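Local structure of PTS-dependent dihydroxyacetone kinase operon regulatory protein (Escherichia coli, 4LRZ) at residues Asn33-Ala38 against Asp104-Ala109. The protein activates the dhaKLM operon from a sigma-70 promoter and represses its own expression, this chain being its N-terminal sensor region with GAF and PAS domains. Numbering follows the deposited sequence.
Sequences NVPHQA and DGTYCA
Gln37 and Thr106 form a single beta bridge between two loops, at the GAF domain of the sensor region. Residues 33-38 lead into helix 40-49; residues 104-109 lead into helix 110-113. Two backbone bonds flank the bridge, in the pattern of a non-hydrogen-bonded antiparallel pair. Tyr107 N donates to His36 O at 2.9 Å, in a nearly straight bond. Ala38 N donates to Gly105 O at 2.6 Å; here the N-H reaches the oxygen from 42° off the plane of the carbonyl. Gly105 O also receives a CA-H...O contact from Gln37. Water 1 completes the pairing of His36 with Tyr107. It accepts from His36 N and donates to Tyr107 O, each at 2.9 Å, in place of a direct bond.

Gln37 adds a side-chain bond. With CG anti to the backbone N (chi1 -158°) and the rest of the chain stretched out, the Gln37 amide reaches Asp104. Gln37 CG passes Thr106 OG1 at 3.6 Å. Gln37 NE2 donates to Asp104 O at 3.1 Å, and the acceptor lies off the Gln37 amide plane. Thr106 OG1 is served by its own loop, through hydrogen bonds with Gly101 O and Asn103 N. Backbone bonds of Gly105 and Thr106 with Ile84 tie this loop to strand 84-89.

The aromatic side chains of His36 and Tyr107 also meet. The two ring planes differ by 29°, and the rings are offset with little overlap. His36 CD2 meets Tyr107 CD2 at 3.4 Å. Farther along the tyrosine ring, Ala38 CB packs 3.8 Å from Tyr107 CE2.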
ATOM      1  N   ASN F  33      14.134 -36.112  15.146  1.00 44.60           N
ATOM      2  CA  ASN F  33      14.822 -36.737  14.048  1.00 44.92           C
ATOM      3  C   ASN F  33      15.101 -35.780  12.913  1.00 44.56           C
ATOM      4  O   ASN F  33      14.856 -34.602  13.001  1.00 44.81           O
ATOM      5  CB  ASN F  33      14.022 -37.919  13.523  1.00 45.16           C
ATOM      6  CG  ASN F  33      14.903 -39.128  13.240  1.00 46.96           C
ATOM      7  OD1 ASN F  33      15.664 -39.146  12.268  1.00 47.98           O
ATOM      8  ND2 ASN F  33      14.798 -40.140  14.087  1.00 44.65           N
ATOM      9  N   VAL F  34      15.683 -36.335  11.867  1.00 45.27           N
ATOM     10  CA  VAL F  34      15.897 -35.742  10.574  1.00 43.75           C
ATOM     11  C   VAL F  34      14.663 -34.939  10.095  1.00 43.06           C
ATOM     12  O   VAL F  34      13.519 -35.396  10.221  1.00 42.01           O
ATOM     13  CB  VAL F  34      16.198 -36.934   9.666  1.00 45.23           C
ATOM     14  CG1 VAL F  34      15.617 -36.755   8.318  1.00 47.28           C
ATOM     15  CG2 VAL F  34      17.715 -37.259   9.636  1.00 43.88           C
ATOM     16  N   PRO F  35      14.882 -33.727   9.541  1.00 42.21           N
ATOM     17  CA  PRO F  35      13.706 -32.951   9.137  1.00 41.53           C
ATOM     18  C   PRO F  35      12.934 -33.551   7.946  1.00 42.26           C
ATOM     19  O   PRO F  35      13.468 -34.365   7.149  1.00 40.92           O
ATOM     20  CB  PRO F  35      14.327 -31.628   8.690  1.00 40.88           C
ATOM     21  CG  PRO F  35      15.590 -32.082   8.010  1.00 40.78           C
ATOM     22  CD  PRO F  35      16.121 -33.124   9.009  1.00 41.99           C
ATOM     23  N   HIS F  36      11.682 -33.126   7.844  1.00 43.17           N
ATOM     24  CA  HIS F  36      10.887 -33.320   6.645  1.00 45.26           C
ATOM     25  C   HIS F  36      11.136 -32.016   5.887  1.00 46.20           C
ATOM     26  O   HIS F  36      10.781 -30.939   6.365  1.00 44.93           O
ATOM     27  CB  HIS F  36       9.399 -33.475   7.022  1.00 45.32           C
ATOM     28  CG  HIS F  36       8.503 -33.726   5.852  1.00 47.72           C
ATOM     29  ND1 HIS F  36       8.669 -34.803   5.007  1.00 52.65           N
ATOM     30  CD2 HIS F  36       7.430 -33.044   5.386  1.00 49.31           C
ATOM     31  CE1 HIS F  36       7.754 -34.756   4.055  1.00 54.19           C
ATOM     32  NE2 HIS F  36       6.982 -33.706   4.268  1.00 52.61           N
ATOM     33  N   GLN F  37      11.748 -32.127   4.713  1.00 47.90           N
ATOM     34  CA  GLN F  37      12.379 -31.004   4.075  1.00 49.19           C
ATOM     35  C   GLN F  37      12.126 -31.073   2.600  1.00 50.72           C
ATOM     36  O   GLN F  37      12.520 -32.032   1.967  1.00 51.70           O
ATOM     37  CB  GLN F  37      13.893 -31.050   4.325  1.00 49.24           C
ATOM     38  CG  GLN F  37      14.610 -29.666   4.164  1.00 51.38           C
ATOM     39  CD  GLN F  37      16.133 -29.776   4.170  1.00 55.10           C
ATOM     40  OE1 GLN F  37      16.717 -30.649   4.829  1.00 58.71           O
ATOM     41  NE2 GLN F  37      16.780 -28.902   3.428  1.00 53.89           N
ATOM     42  N   ALA F  38      11.474 -30.056   2.055  1.00 51.98           N
ATOM     43  CA  ALA F  38      11.266 -29.996   0.612  1.00 55.03           C
ATOM     44  C   ALA F  38      12.620 -29.915  -0.081  1.00 57.11           C
ATOM     45  O   ALA F  38      13.592 -29.419   0.470  1.00 57.58           O
ATOM     46  CB  ALA F  38      10.363 -28.842   0.211  1.00 53.74           C
ATOM     47  N   ASP F 104      16.460 -24.213   4.619  1.00 39.80           N
ATOM     48  CA  ASP F 104      15.522 -23.885   3.547  1.00 39.42           C
ATOM     49  C   ASP F 104      14.759 -25.155   3.165  1.00 38.35           C
ATOM     50  O   ASP F 104      15.350 -26.215   3.003  1.00 38.20           O
ATOM     51  CB  ASP F 104      16.239 -23.354   2.306  1.00 39.88           C
ATOM     52  CG  ASP F 104      16.830 -21.984   2.506  1.00 42.41           C
ATOM     53  OD1 ASP F 104      17.596 -21.575   1.625  1.00 45.40           O
ATOM     54  OD2 ASP F 104      16.570 -21.323   3.528  1.00 44.66           O
ATOM     55  N   GLY F 105      13.447 -25.026   3.031  1.00 37.10           N
ATOM     56  CA  GLY F 105      12.578 -26.178   2.743  1.00 36.01           C
ATOM     57  C   GLY F 105      12.117 -27.090   3.865  1.00 35.70           C
ATOM     58  O   GLY F 105      11.308 -27.989   3.598  1.00 36.91           O
ATOM     59  N   THR F 106      12.628 -26.930   5.090  1.00 34.70           N
ATOM     60  CA  THR F 106      12.150 -27.709   6.237  1.00 34.12           C
ATOM     61  C   THR F 106      10.718 -27.271   6.559  1.00 34.08           C
ATOM     62  O   THR F 106      10.451 -26.050   6.658  1.00 34.18           O
ATOM     63  CB  THR F 106      13.002 -27.409   7.472  1.00 34.51           C
ATOM     64  OG1 THR F 106      14.320 -27.912   7.267  1.00 36.04           O
ATOM     65  CG2 THR F 106      12.435 -28.047   8.753  1.00 32.07           C
ATOM     66  N   TYR F 107       9.814 -28.237   6.693  1.00 33.20           N
ATOM     67  CA  TYR F 107       8.445 -27.990   7.173  1.00 34.31           C
ATOM     68  C   TYR F 107       8.398 -28.015   8.694  1.00 33.53           C
ATOM     69  O   TYR F 107       8.969 -28.896   9.313  1.00 34.31           O
ATOM     70  CB  TYR F 107       7.474 -29.060   6.640  1.00 34.97           C
ATOM     71  CG  TYR F 107       7.316 -29.069   5.149  1.00 35.19           C
ATOM     72  CD1 TYR F 107       6.363 -28.260   4.551  1.00 36.50           C
ATOM     73  CD2 TYR F 107       8.100 -29.918   4.330  1.00 38.08           C
ATOM     74  CE1 TYR F 107       6.163 -28.275   3.177  1.00 37.03           C
ATOM     75  CE2 TYR F 107       7.922 -29.949   2.940  1.00 38.21           C
ATOM     76  CZ  TYR F 107       6.943 -29.091   2.375  1.00 38.86           C
ATOM     77  OH  TYR F 107       6.707 -29.031   1.035  1.00 40.34           O
ATOM     78  N   CYS F 108       7.682 -27.069   9.276  1.00 32.84           N
ATOM     79  CA  CYS F 108       7.673 -26.847  10.712  1.00 32.05           C
ATOM     80  C   CYS F 108       6.262 -26.953  11.257  1.00 31.78           C
ATOM     81  O   CYS F 108       5.967 -26.423  12.364  1.00 31.05           O
ATOM     82  CB  CYS F 108       8.183 -25.422  11.024  1.00 32.78           C
ATOM     83  SG  CYS F 108       9.816 -25.073  10.391  1.00 35.62           S
ATOM     84  N   ALA F 109       5.398 -27.644  10.506  1.00 31.34           N
ATOM     85  CA  ALA F 109       4.046 -27.980  10.975  1.00 31.44           C
ATOM     86  C   ALA F 109       4.043 -28.493  12.409  1.00 31.43           C
ATOM     87  O   ALA F 109       5.039 -29.015  12.915  1.00 29.45           O
ATOM     88  CB  ALA F 109       3.315 -28.957  10.004  1.00 31.99           C
TER
HETATM   89  O   HOH W   1      10.787 -31.144   9.719  1.00 24.53           O